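Local atomic coordinates of PduO-type ATP--cob(I)alamin adenosyltransferase (Sulfolobus tokodaii, PDB entry 1WOZ), a protein that probably transfers the adenosyl group of ATP to cob(I)alamin, as in PduO-type corrinoid adenosyltransferases, and assembles as a trimer of helical subunits. Residues K20-P23 with L24-F27; I38-A41 with I42-I45; E86-T89 with V90-K94; A111-L114 with H115-S119. All blocks are in the same frame, centred on the assembly; numbering follows the deposited sequence.

Contact 1. Residues K20-P23 with L24-F27; sequences KDSP and LVNF
Asn26 and Asp21 lie side by side, their side chains pointing the same way. The amide and the carboxylate are turned 73° against each other. Asn26 ND2 reaches Asp21 OD2 at 3.4 Å, a weak bond. Its stronger bond is to the backbone: Asn26 ND2 gives a hydrogen to Ser22 O at 2.9 Å, from above the carbonyl plane. Asn26 N bonds to the same oxygen more directly, at 3.0 Å, so Ser22 O is gripped twice. The amide can do this because its CG stands beside the backbone N, anti to the carbonyl carbon (chi1 -84°).

Ser22 is the N-cap of helix 23-44. Its OG accepts from Val25 N at 3.1 Å, nearly straight (168°). The hydroxyl also meets the CG2 branch of Val25. Val25 CG1 touches Lys20 CG at 3.8 Å, and the two side chains cross at about a right angle. A water accepts from Leu24 N at 2.9 Å. Phe27 N bonds to Pro23 O, the next bond of the helix.

The poorly ordered Lys20 leads away to a salt bridge with Glu125 of the second subunit, and Asn26 OD1 accepts from Arg126 of that subunit. Phe27 packs on Tyr131 of helix 109-134. With an alanine at Asn26, the loop at Asp21 would probably be less firmly held to the helix start and that arginine left without this amide oxygen. The chemistry is that of a capped helix start: N-H groups of the first turn find side-chain or water acceptors, while one amide serves its own helix and the subunit interface.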
ATOM      1  N   LYS A  20       6.775 -19.458   9.217  1.00 61.92           N
ATOM      2  CA  LYS A  20       6.531 -18.258   8.424  1.00 59.96           C
ATOM      3  C   LYS A  20       7.775 -17.371   8.413  1.00 58.93           C
ATOM      4  O   LYS A  20       8.818 -17.737   8.975  1.00 59.43           O
ATOM      5  CB  LYS A  20       5.340 -17.497   9.009  1.00 59.84           C
ATOM      6  CG  LYS A  20       4.908 -16.264   8.235  1.00 59.45           C
ATOM      7  CD  LYS A  20       3.507 -15.847   8.662  1.00 59.89           C
ATOM      8  CE  LYS A  20       2.498 -16.944   8.351  1.00 60.31           C
ATOM      9  NZ  LYS A  20       1.138 -16.656   8.885  1.00 60.77           N
ATOM     10  N   ASP A  21       7.658 -16.206   7.778  1.00 56.33           N
ATOM     11  CA  ASP A  21       8.762 -15.254   7.667  1.00 53.86           C
ATOM     12  C   ASP A  21       9.837 -15.790   6.713  1.00 49.92           C
ATOM     13  O   ASP A  21      10.849 -15.137   6.466  1.00 49.83           O
ATOM     14  CB  ASP A  21       9.383 -14.970   9.040  1.00 56.46           C
ATOM     15  CG  ASP A  21      10.292 -13.745   9.028  1.00 59.31           C
ATOM     16  OD1 ASP A  21      11.025 -13.541  10.021  1.00 61.37           O
ATOM     17  OD2 ASP A  21      10.266 -12.981   8.034  1.00 60.94           O
ATOM     18  N   SER A  22       9.611 -16.985   6.181  1.00 44.70           N
ATOM     19  CA  SER A  22      10.553 -17.572   5.245  1.00 39.65           C
ATOM     20  C   SER A  22      10.506 -16.783   3.934  1.00 36.78           C
ATOM     21  O   SER A  22       9.551 -16.037   3.668  1.00 33.65           O
ATOM     22  CB  SER A  22      10.181 -19.030   4.967  1.00 40.51           C
ATOM     23  OG  SER A  22       9.061 -19.118   4.096  1.00 37.18           O
ATOM     24  N   PRO A  23      11.548 -16.920   3.106  1.00 34.29           N
ATOM     25  CA  PRO A  23      11.584 -16.211   1.826  1.00 32.61           C
ATOM     26  C   PRO A  23      10.390 -16.619   0.961  1.00 30.45           C
ATOM     27  O   PRO A  23       9.769 -15.771   0.327  1.00 28.92           O
ATOM     28  CB  PRO A  23      12.908 -16.659   1.216  1.00 33.19           C
ATOM     29  CG  PRO A  23      13.760 -16.895   2.419  1.00 34.73           C
ATOM     30  CD  PRO A  23      12.836 -17.582   3.382  1.00 34.90           C
ATOM     31  N   LEU A  24      10.069 -17.914   0.924  1.00 27.92           N
ATOM     32  CA  LEU A  24       8.936 -18.341   0.111  1.00 27.19           C
ATOM     33  C   LEU A  24       7.621 -17.719   0.572  1.00 26.48           C
ATOM     34  O   LEU A  24       6.869 -17.190  -0.245  1.00 24.90           O
ATOM     35  CB  LEU A  24       8.777 -19.865   0.092  1.00 28.69           C
ATOM     36  CG  LEU A  24       7.533 -20.341  -0.693  1.00 29.16           C
ATOM     37  CD1 LEU A  24       7.635 -19.919  -2.149  1.00 28.67           C
ATOM     38  CD2 LEU A  24       7.410 -21.870  -0.611  1.00 30.81           C
ATOM     39  N   VAL A  25       7.346 -17.784   1.876  1.00 25.45           N
ATOM     40  CA  VAL A  25       6.105 -17.230   2.416  1.00 24.02           C
ATOM     41  C   VAL A  25       6.010 -15.727   2.154  1.00 23.53           C
ATOM     42  O   VAL A  25       4.941 -15.220   1.804  1.00 22.34           O
ATOM     43  CB  VAL A  25       5.983 -17.513   3.926  1.00 25.10           C
ATOM     44  CG1 VAL A  25       4.730 -16.829   4.489  1.00 25.87           C
ATOM     45  CG2 VAL A  25       5.893 -19.028   4.148  1.00 26.94           C
ATOM     46  N   ASN A  26       7.124 -15.021   2.323  1.00 23.45           N
ATOM     47  CA  ASN A  26       7.154 -13.583   2.050  1.00 23.35           C
ATOM     48  C   ASN A  26       6.945 -13.264   0.555  1.00 22.34           C
ATOM     49  O   ASN A  26       6.245 -12.314   0.214  1.00 21.99           O
ATOM     50  CB  ASN A  26       8.471 -12.985   2.546  1.00 24.87           C
ATOM     51  CG  ASN A  26       8.430 -12.639   4.030  1.00 28.41           C
ATOM     52  OD1 ASN A  26       7.761 -11.686   4.442  1.00 30.88           O
ATOM     53  ND2 ASN A  26       9.138 -13.411   4.839  1.00 30.43           N
ATOM     54  N   PHE A  27       7.547 -14.050  -0.337  1.00 21.18           N
ATOM     55  CA  PHE A  27       7.383 -13.839  -1.771  1.00 21.10           C
ATOM     56  C   PHE A  27       5.899 -14.039  -2.125  1.00 20.20           C
ATOM     57  O   PHE A  27       5.297 -13.222  -2.835  1.00 19.31           O
ATOM     58  CB  PHE A  27       8.269 -14.831  -2.557  1.00 21.82           C
ATOM     59  CG  PHE A  27       8.564 -14.412  -3.977  1.00 20.77           C
ATOM     60  CD1 PHE A  27       9.612 -15.013  -4.679  1.00 23.12           C
ATOM     61  CD2 PHE A  27       7.801 -13.436  -4.625  1.00 21.93           C
ATOM     62  CE1 PHE A  27       9.895 -14.654  -6.005  1.00 20.90           C
ATOM     63  CE2 PHE A  27       8.081 -13.064  -5.952  1.00 21.03           C
ATOM     64  CZ  PHE A  27       9.135 -13.681  -6.642  1.00 20.96           C
TER
HETATM   65  O   HOH W   1      11.513 -20.231   1.932  1.00 37.27           O

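Contact 2. Residues I38-A41 with I42-I45; sequences IGFA and ISKI
Phe40 has its ring overlapped by the aliphatic part of Lys44, one turn further along helix 23-44. Lys44 CG sits over one face, displaced toward the rim, 4.2 Å from the ring centroid and 21° off the ring normal. This is a CH-pi contact. The two side chains run side by side and point the same way. Lys44 is bent at chi2 and chi3, and its NZ makes salt bridges with Glu109 of its own chain and Glu109 of the second subunit.

Ser43 turns its hydroxyl back to the main chain. Its OG lies between the backbone N and the carbonyl carbon (chi1 78°), which lets it donate to Phe40 O at 2.8 Å. Lys44 N adds a weak bond to Phe40 O and a better one to Ala41 O at 3.0 Å, a partner three residues back. The latter comes from above the carbonyl plane.

On the side facing helix 48-69, Ile38 CG2 meets Ile42 CD1 at 3.9 Å. Ile45 CD1 lies 4.2 Å from Ala41 CB.

Phe40 also packs on Val113 of its own chain, on Val113 of the second subunit and on Phe40 of the third. A serine at Phe40 would probably leave the Lys44 chain without its aromatic surface and open a gap where the three subunits meet. The contact belongs to the helical bundle of the PduO-type adenosyltransferase family, at the place where helix 23-44 of each subunit meets its copies in the trimer.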
ATOM      1  N   ILE A  38      -4.097  -5.014  -7.837  1.00 16.20           N
ATOM      2  CA  ILE A  38      -4.587  -5.148  -9.210  1.00 15.97           C
ATOM      3  C   ILE A  38      -6.117  -5.301  -9.192  1.00 17.42           C
ATOM      4  O   ILE A  38      -6.816  -4.703 -10.008  1.00 15.68           O
ATOM      5  CB  ILE A  38      -3.945  -6.352  -9.934  1.00 18.19           C
ATOM      6  CG1 ILE A  38      -2.507  -5.994 -10.324  1.00 17.02           C
ATOM      7  CG2 ILE A  38      -4.729  -6.680 -11.220  1.00 17.77           C
ATOM      8  CD1 ILE A  38      -1.640  -7.187 -10.764  1.00 17.31           C
ATOM      9  N   GLY A  39      -6.626  -6.093  -8.243  1.00 15.64           N
ATOM     10  CA  GLY A  39      -8.060  -6.279  -8.122  1.00 16.17           C
ATOM     11  C   GLY A  39      -8.709  -4.926  -7.865  1.00 16.69           C
ATOM     12  O   GLY A  39      -9.781  -4.641  -8.410  1.00 17.23           O
ATOM     13  N   PHE A  40      -8.064  -4.087  -7.043  1.00 14.99           N
ATOM     14  CA  PHE A  40      -8.602  -2.746  -6.740  1.00 15.19           C
ATOM     15  C   PHE A  40      -8.572  -1.874  -8.013  1.00 15.67           C
ATOM     16  O   PHE A  40      -9.553  -1.205  -8.348  1.00 16.55           O
ATOM     17  CB  PHE A  40      -7.792  -2.105  -5.582  1.00 17.07           C
ATOM     18  CG  PHE A  40      -8.251  -0.708  -5.193  1.00 18.73           C
ATOM     19  CD1 PHE A  40      -7.333   0.337  -5.104  1.00 20.64           C
ATOM     20  CD2 PHE A  40      -9.588  -0.446  -4.895  1.00 21.41           C
ATOM     21  CE1 PHE A  40      -7.731   1.627  -4.720  1.00 20.92           C
ATOM     22  CE2 PHE A  40     -10.000   0.845  -4.511  1.00 23.86           C
ATOM     23  CZ  PHE A  40      -9.069   1.876  -4.424  1.00 21.60           C
ATOM     24  N   ALA A  41      -7.474  -1.908  -8.759  1.00 14.66           N
ATOM     25  CA  ALA A  41      -7.395  -1.120 -10.008  1.00 15.81           C
ATOM     26  C   ALA A  41      -8.522  -1.539 -10.980  1.00 17.91           C
ATOM     27  O   ALA A  41      -9.181  -0.687 -11.613  1.00 18.44           O
ATOM     28  CB  ALA A  41      -6.079  -1.338 -10.668  1.00 14.25           C
ATOM     29  N   ILE A  42      -8.730  -2.850 -11.117  1.00 16.97           N
ATOM     30  CA  ILE A  42      -9.799  -3.342 -11.983  1.00 18.04           C
ATOM     31  C   ILE A  42     -11.157  -2.779 -11.545  1.00 18.75           C
ATOM     32  O   ILE A  42     -11.943  -2.324 -12.379  1.00 20.01           O
ATOM     33  CB  ILE A  42      -9.860  -4.897 -11.982  1.00 17.68           C
ATOM     34  CG1 ILE A  42      -8.615  -5.458 -12.675  1.00 18.24           C
ATOM     35  CG2 ILE A  42     -11.171  -5.395 -12.688  1.00 19.25           C
ATOM     36  CD1 ILE A  42      -8.405  -6.974 -12.463  1.00 19.30           C
ATOM     37  N   SER A  43     -11.440  -2.786 -10.244  1.00 18.39           N
ATOM     38  CA  SER A  43     -12.725  -2.267  -9.774  1.00 18.67           C
ATOM     39  C   SER A  43     -12.900  -0.760 -10.044  1.00 20.49           C
ATOM     40  O   SER A  43     -14.022  -0.256 -10.063  1.00 19.99           O
ATOM     41  CB  SER A  43     -12.913  -2.527  -8.267  1.00 18.57           C
ATOM     42  OG  SER A  43     -12.168  -1.605  -7.466  1.00 18.70           O
ATOM     43  N   LYS A  44     -11.807  -0.044 -10.266  1.00 19.98           N
ATOM     44  CA  LYS A  44     -11.875   1.408 -10.479  1.00 21.88           C
ATOM     45  C   LYS A  44     -11.749   1.838 -11.948  1.00 22.55           C
ATOM     46  O   LYS A  44     -11.865   3.017 -12.267  1.00 25.14           O
ATOM     47  CB  LYS A  44     -10.752   2.101  -9.693  1.00 23.78           C
ATOM     48  CG  LYS A  44     -10.758   1.873  -8.190  1.00 29.09           C
ATOM     49  CD  LYS A  44     -11.924   2.560  -7.538  1.00 34.13           C
ATOM     50  CE  LYS A  44     -11.795   4.079  -7.618  1.00 38.04           C
ATOM     51  NZ  LYS A  44     -12.957   4.754  -6.957  1.00 40.30           N
ATOM     52  N   ILE A  45     -11.513   0.890 -12.828  1.00 20.57           N
ATOM     53  CA  ILE A  45     -11.312   1.159 -14.255  1.00 22.69           C
ATOM     54  C   ILE A  45     -12.543   0.706 -15.044  1.00 22.36           C
ATOM     55  O   ILE A  45     -12.956  -0.452 -14.961  1.00 23.42           O
ATOM     56  CB  ILE A  45     -10.043   0.390 -14.745  1.00 22.26           C
ATOM     57  CG1 ILE A  45      -8.784   1.070 -14.191  1.00 23.37           C
ATOM     58  CG2 ILE A  45      -9.983   0.322 -16.255  1.00 25.09           C
ATOM     59  CD1 ILE A  45      -7.531   0.174 -14.354  1.00 25.19           C
TER

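Contact 3. Residues E86-T89 with V90-K94; sequences EERT and VEYRK
Glu86 O takes the hydrogen of Val90 N at 3.0 Å, and the CG2 branch of Val90 lies against the same oxygen.

Glu87 O accepts from Glu91 N and from a water. That water donates to Glu87 O at 2.7 Å and to Glu91 OE1 at 3.2 Å. It therefore ties the carboxylate of Glu91 to the preceding turn. The Glu91 chain is bent at chi2, with CG 3.5 Å from Glu87 O.

Arg88 brings its side chain to two residues of the next turn. Bends at chi2 and chi3 (-56° and -62°) fold its guanidinium back along the helix, between Glu91 and Tyr92. Its NH1 approaches Glu91 CG at 3.6 Å, but NH1 and the carboxylate oxygen OE2 of Glu91 stay 5.0 Å apart, so any attraction is probably modest. On the other side, Arg88 NH2 lies 3.4 Å from Tyr92 OH, which sits at the guanidinium edge. The guanidinium and the phenol ring are turned 71° against each other. Asp53 of helix 48-69 binds both groups: its OD2 meets Arg88 NE in a salt bridge and Tyr92 OH in a hydrogen bond.

Thr89 O accepts from Arg93 N at 3.1 Å, and the hydroxyl of Thr89 bonds back to Leu85 O. Two more salt bridges leave the helix, from Glu86 to Arg148 of helix 140-163 and from Arg93 to the C-terminal carboxylate of Trp177.

This is a regular amphipathic alpha-helix in a helical bundle. Thr89 and Tyr92 face helix 140-163, while Glu87, Val90 and Glu91 are exposed.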
ATOM      1  N   GLU A  86       4.495  -7.752 -23.121  1.00 23.05           N
ATOM      2  CA  GLU A  86       5.157  -6.815 -24.026  1.00 25.17           C
ATOM      3  C   GLU A  86       4.278  -6.380 -25.197  1.00 24.53           C
ATOM      4  O   GLU A  86       4.283  -5.204 -25.569  1.00 24.96           O
ATOM      5  CB  GLU A  86       6.445  -7.437 -24.549  1.00 25.31           C
ATOM      6  CG  GLU A  86       7.350  -7.884 -23.425  1.00 27.67           C
ATOM      7  CD  GLU A  86       8.600  -8.589 -23.918  1.00 31.68           C
ATOM      8  OE1 GLU A  86       8.505  -9.357 -24.899  1.00 33.14           O
ATOM      9  OE2 GLU A  86       9.666  -8.388 -23.309  1.00 31.93           O
ATOM     10  N   GLU A  87       3.529  -7.313 -25.777  1.00 24.75           N
ATOM     11  CA  GLU A  87       2.660  -6.982 -26.904  1.00 25.79           C
ATOM     12  C   GLU A  87       1.533  -6.058 -26.476  1.00 24.03           C
ATOM     13  O   GLU A  87       1.169  -5.138 -27.222  1.00 23.11           O
ATOM     14  CB  GLU A  87       2.048  -8.245 -27.526  1.00 30.05           C
ATOM     15  CG  GLU A  87       3.053  -9.281 -27.964  1.00 32.90           C
ATOM     16  CD  GLU A  87       2.388 -10.587 -28.381  1.00 35.95           C
ATOM     17  OE1 GLU A  87       1.418 -11.019 -27.721  1.00 37.26           O
ATOM     18  OE2 GLU A  87       2.849 -11.191 -29.366  1.00 38.98           O
ATOM     19  N   ARG A  88       0.950  -6.303 -25.300  1.00 22.13           N
ATOM     20  CA  ARG A  88      -0.126  -5.422 -24.843  1.00 22.19           C
ATOM     21  C   ARG A  88       0.470  -4.053 -24.509  1.00 20.84           C
ATOM     22  O   ARG A  88      -0.160  -3.015 -24.734  1.00 21.52           O
ATOM     23  CB  ARG A  88      -0.854  -6.012 -23.620  1.00 22.83           C
ATOM     24  CG  ARG A  88      -1.679  -7.269 -23.927  1.00 23.20           C
ATOM     25  CD  ARG A  88      -2.692  -6.995 -25.047  1.00 25.71           C
ATOM     26  NE  ARG A  88      -3.656  -5.960 -24.681  1.00 26.27           N
ATOM     27  CZ  ARG A  88      -4.309  -5.195 -25.556  1.00 29.13           C
ATOM     28  NH1 ARG A  88      -4.099  -5.339 -26.861  1.00 30.05           N
ATOM     29  NH2 ARG A  88      -5.184  -4.295 -25.131  1.00 28.29           N
ATOM     30  N   THR A  89       1.690  -4.045 -23.986  1.00 20.60           N
ATOM     31  CA  THR A  89       2.327  -2.778 -23.657  1.00 21.58           C
ATOM     32  C   THR A  89       2.451  -1.957 -24.953  1.00 22.32           C
ATOM     33  O   THR A  89       2.117  -0.766 -24.981  1.00 21.22           O
ATOM     34  CB  THR A  89       3.709  -3.008 -23.004  1.00 20.80           C
ATOM     35  OG1 THR A  89       3.542  -3.716 -21.757  1.00 19.53           O
ATOM     36  CG2 THR A  89       4.408  -1.668 -22.714  1.00 20.00           C
ATOM     37  N   VAL A  90       2.919  -2.597 -26.026  1.00 22.68           N
ATOM     38  CA  VAL A  90       3.045  -1.909 -27.313  1.00 23.53           C
ATOM     39  C   VAL A  90       1.712  -1.341 -27.790  1.00 22.16           C
ATOM     40  O   VAL A  90       1.671  -0.221 -28.283  1.00 21.83           O
ATOM     41  CB  VAL A  90       3.615  -2.843 -28.404  1.00 25.33           C
ATOM     42  CG1 VAL A  90       3.405  -2.220 -29.793  1.00 27.87           C
ATOM     43  CG2 VAL A  90       5.098  -3.088 -28.140  1.00 24.79           C
ATOM     44  N   GLU A  91       0.620  -2.092 -27.634  1.00 22.49           N
ATOM     45  CA  GLU A  91      -0.704  -1.612 -28.061  1.00 23.07           C
ATOM     46  C   GLU A  91      -1.207  -0.381 -27.294  1.00 22.79           C
ATOM     47  O   GLU A  91      -1.791   0.540 -27.880  1.00 21.71           O
ATOM     48  CB  GLU A  91      -1.748  -2.733 -27.947  1.00 25.44           C
ATOM     49  CG  GLU A  91      -1.570  -3.847 -28.966  1.00 29.36           C
ATOM     50  CD  GLU A  91      -1.518  -3.295 -30.369  1.00 34.68           C
ATOM     51  OE1 GLU A  91      -0.422  -3.321 -30.979  1.00 35.98           O
ATOM     52  OE2 GLU A  91      -2.572  -2.808 -30.840  1.00 35.25           O
ATOM     53  N   TYR A  92      -0.998  -0.359 -25.978  1.00 22.10           N
ATOM     54  CA  TYR A  92      -1.427   0.795 -25.187  1.00 21.22           C
ATOM     55  C   TYR A  92      -0.600   2.037 -25.554  1.00 20.99           C
ATOM     56  O   TYR A  92      -1.120   3.149 -25.665  1.00 21.74           O
ATOM     57  CB  TYR A  92      -1.286   0.478 -23.697  1.00 20.22           C
ATOM     58  CG  TYR A  92      -2.385  -0.427 -23.221  1.00 21.17           C
ATOM     59  CD1 TYR A  92      -3.704   0.021 -23.213  1.00 21.55           C
ATOM     60  CD2 TYR A  92      -2.124  -1.740 -22.825  1.00 22.26           C
ATOM     61  CE1 TYR A  92      -4.737  -0.796 -22.827  1.00 22.55           C
ATOM     62  CE2 TYR A  92      -3.170  -2.585 -22.438  1.00 21.65           C
ATOM     63  CZ  TYR A  92      -4.469  -2.099 -22.444  1.00 21.81           C
ATOM     64  OH  TYR A  92      -5.528  -2.890 -22.064  1.00 21.15           O
ATOM     65  N   ARG A  93       0.691   1.833 -25.754  1.00 21.70           N
ATOM     66  CA  ARG A  93       1.563   2.931 -26.114  1.00 23.38           C
ATOM     67  C   ARG A  93       1.186   3.463 -27.497  1.00 23.25           C
ATOM     68  O   ARG A  93       1.337   4.659 -27.766  1.00 23.92           O
ATOM     69  CB  ARG A  93       3.017   2.459 -26.079  1.00 25.58           C
ATOM     70  CG  ARG A  93       3.980   3.384 -26.793  1.00 29.87           C
ATOM     71  CD  ARG A  93       4.146   4.761 -26.110  1.00 30.96           C
ATOM     72  NE  ARG A  93       5.153   5.523 -26.844  1.00 31.20           N
ATOM     73  CZ  ARG A  93       5.014   5.912 -28.114  1.00 32.31           C
ATOM     74  NH1 ARG A  93       3.898   5.636 -28.782  1.00 29.50           N
ATOM     75  NH2 ARG A  93       6.014   6.522 -28.743  1.00 32.19           N
ATOM     76  N   LYS A  94       0.710   2.589 -28.383  1.00 23.34           N
ATOM     77  CA  LYS A  94       0.289   3.061 -29.709  1.00 25.03           C
ATOM     78  C   LYS A  94      -0.871   4.026 -29.528  1.00 24.74           C
ATOM     79  O   LYS A  94      -0.979   5.024 -30.251  1.00 23.99           O
ATOM     80  CB  LYS A  94      -0.164   1.906 -30.624  1.00 27.18           C
ATOM     81  CG  LYS A  94       0.973   1.106 -31.259  1.00 30.57           C
ATOM     82  CD  LYS A  94       0.416  -0.057 -32.107  1.00 35.61           C
ATOM     83  CE  LYS A  94       1.432  -0.579 -33.130  1.00 37.93           C
ATOM     84  NZ  LYS A  94       2.802  -0.742 -32.558  1.00 38.80           N
TER
HETATM   85  O   HOH W   2       1.566  -5.524 -29.836  1.00 33.13           O

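Contact 4. Residues A111-L114 with H115-S119; sequences ASVL and HVTRS
Thr117 bonds twice to Val113 O. Its OG1 donates at 2.8 Å and its N at 3.0 Å, and the two donors come from opposite faces of the carbonyl plane. The hydroxyl gets there because it stands beside the backbone N, anti to the carbonyl carbon (chi1 -57°). This buried OG1 is thus satisfied within its own helix.

His115 N bonds to Ala111 O, and the ring carbon His115 CD2 lies 3.3 Å from that same oxygen. At the other side of the ring, Arg118 NE donates to His115 ND1 at 3.0 Å, with an N-H...N angle of 153°. The donor lies in the imidazole plane. The bond helps to hold the ring's rotation and implies that ND1 carries no hydrogen. Arg118 NH2 goes on to a salt bridge with Asp32 of the third subunit, a residue of the ligand pocket. Further along, Ser119 OG donates to Val116 O at 2.8 Å.

Helix 109-134 is covered on several sides. Leu114 and His115 pack on Ala157 of helix 140-163, and Pro105 lies against His115 and Arg118. Val113 and Thr117 meet helix 23-44, while Ser112 and Val116 also touch that helix of the third subunit.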
ATOM      1  N   ALA A 111      -5.683   6.399 -13.690  1.00 15.54           N
ATOM      2  CA  ALA A 111      -4.237   6.377 -13.876  1.00 16.65           C
ATOM      3  C   ALA A 111      -3.531   6.355 -12.506  1.00 17.43           C
ATOM      4  O   ALA A 111      -2.493   5.708 -12.346  1.00 17.49           O
ATOM      5  CB  ALA A 111      -3.780   7.609 -14.667  1.00 14.45           C
ATOM      6  N   SER A 112      -4.091   7.053 -11.523  1.00 16.54           N
ATOM      7  CA  SER A 112      -3.450   7.099 -10.209  1.00 17.08           C
ATOM      8  C   SER A 112      -3.420   5.728  -9.554  1.00 15.45           C
ATOM      9  O   SER A 112      -2.398   5.345  -8.989  1.00 16.19           O
ATOM     10  CB  SER A 112      -4.159   8.098  -9.277  1.00 16.77           C
ATOM     11  OG  SER A 112      -4.047   9.418  -9.788  1.00 17.45           O
ATOM     12  N   VAL A 113      -4.525   4.984  -9.621  1.00 16.11           N
ATOM     13  CA  VAL A 113      -4.526   3.665  -9.005  1.00 16.06           C
ATOM     14  C   VAL A 113      -3.603   2.719  -9.764  1.00 16.52           C
ATOM     15  O   VAL A 113      -2.983   1.823  -9.161  1.00 15.28           O
ATOM     16  CB  VAL A 113      -5.947   3.082  -8.894  1.00 19.62           C
ATOM     17  CG1 VAL A 113      -5.901   1.740  -8.146  1.00 21.98           C
ATOM     18  CG2 VAL A 113      -6.825   4.037  -8.098  1.00 22.25           C
ATOM     19  N   LEU A 114      -3.496   2.913 -11.082  1.00 15.88           N
ATOM     20  CA  LEU A 114      -2.579   2.097 -11.892  1.00 15.65           C
ATOM     21  C   LEU A 114      -1.126   2.374 -11.507  1.00 16.03           C
ATOM     22  O   LEU A 114      -0.304   1.447 -11.471  1.00 15.71           O
ATOM     23  CB  LEU A 114      -2.794   2.365 -13.393  1.00 15.53           C
ATOM     24  CG  LEU A 114      -4.094   1.673 -13.900  1.00 16.88           C
ATOM     25  CD1 LEU A 114      -4.523   2.288 -15.240  1.00 17.88           C
ATOM     26  CD2 LEU A 114      -3.880   0.162 -14.055  1.00 16.05           C
ATOM     27  N   HIS A 115      -0.800   3.642 -11.232  1.00 15.29           N
ATOM     28  CA  HIS A 115       0.558   3.982 -10.820  1.00 16.14           C
ATOM     29  C   HIS A 115       0.870   3.407  -9.437  1.00 15.32           C
ATOM     30  O   HIS A 115       2.003   2.998  -9.163  1.00 14.50           O
ATOM     31  CB  HIS A 115       0.763   5.504 -10.795  1.00 15.12           C
ATOM     32  CG  HIS A 115       1.098   6.073 -12.134  1.00 16.09           C
ATOM     33  ND1 HIS A 115       2.228   5.698 -12.829  1.00 17.29           N
ATOM     34  CD2 HIS A 115       0.447   6.970 -12.919  1.00 15.88           C
ATOM     35  CE1 HIS A 115       2.259   6.335 -13.987  1.00 17.31           C
ATOM     36  NE2 HIS A 115       1.191   7.112 -14.066  1.00 15.10           N
ATOM     37  N   VAL A 116      -0.117   3.415  -8.543  1.00 14.97           N
ATOM     38  CA  VAL A 116       0.123   2.834  -7.226  1.00 14.76           C
ATOM     39  C   VAL A 116       0.418   1.336  -7.413  1.00 15.09           C
ATOM     40  O   VAL A 116       1.356   0.783  -6.824  1.00 15.56           O
ATOM     41  CB  VAL A 116      -1.114   2.982  -6.303  1.00 16.61           C
ATOM     42  CG1 VAL A 116      -0.982   2.032  -5.107  1.00 17.85           C
ATOM     43  CG2 VAL A 116      -1.254   4.443  -5.831  1.00 15.72           C
ATOM     44  N   THR A 117      -0.394   0.691  -8.240  1.00 15.50           N
ATOM     45  CA  THR A 117      -0.243  -0.734  -8.512  1.00 16.32           C
ATOM     46  C   THR A 117       1.133  -0.985  -9.149  1.00 17.60           C
ATOM     47  O   THR A 117       1.837  -1.938  -8.794  1.00 15.57           O
ATOM     48  CB  THR A 117      -1.402  -1.199  -9.422  1.00 16.64           C
ATOM     49  OG1 THR A 117      -2.636  -0.886  -8.763  1.00 16.59           O
ATOM     50  CG2 THR A 117      -1.353  -2.708  -9.668  1.00 15.09           C
ATOM     51  N   ARG A 118       1.529  -0.093 -10.059  1.00 15.95           N
ATOM     52  CA  ARG A 118       2.831  -0.182 -10.709  1.00 16.17           C
ATOM     53  C   ARG A 118       3.986  -0.107  -9.671  1.00 15.11           C
ATOM     54  O   ARG A 118       4.962  -0.879  -9.713  1.00 14.63           O
ATOM     55  CB  ARG A 118       2.936   0.971 -11.733  1.00 14.67           C
ATOM     56  CG  ARG A 118       4.297   1.159 -12.440  1.00 17.39           C
ATOM     57  CD  ARG A 118       4.369   2.564 -13.140  1.00 18.23           C
ATOM     58  NE  ARG A 118       4.253   3.641 -12.148  1.00 18.79           N
ATOM     59  CZ  ARG A 118       5.183   3.943 -11.249  1.00 18.10           C
ATOM     60  NH1 ARG A 118       6.341   3.274 -11.222  1.00 18.06           N
ATOM     61  NH2 ARG A 118       4.917   4.845 -10.304  1.00 19.76           N
ATOM     62  N   SER A 119       3.883   0.816  -8.731  1.00 16.38           N
ATOM     63  CA  SER A 119       4.940   0.954  -7.718  1.00 16.28           C
ATOM     64  C   SER A 119       4.997  -0.266  -6.792  1.00 18.24           C
ATOM     65  O   SER A 119       6.074  -0.651  -6.308  1.00 16.20           O
ATOM     66  CB  SER A 119       4.758   2.255  -6.921  1.00 16.99           C
ATOM     67  OG  SER A 119       3.640   2.191  -6.063  1.00 19.08           O
TER

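How the contacts relate
Contacts 1 and 2 lie in series on helix 23-44, with centres 26 Å apart. Both touch the second subunit. Contacts 2 and 4 meet directly: Ile38 CG1 is 3.5 Å from Thr117 CG2, and Ile45 CD1 is 3.7 Å from Leu114 CD2. Their helices pack against each other, and both contacts also reach the third subunit. Contact 3 lies apart on helix 79-96, its nearest atoms about 8 Å from both contact 2 and contact 4. Its centre is 33 Å from that of contact 1, across the chain's centre. Contact 4 is closest to the bound polypropylene glycol-type ligand, about 7 Å from the Arg118 side chain. Leu24 and Ile38 are each about 9 Å from such a ligand.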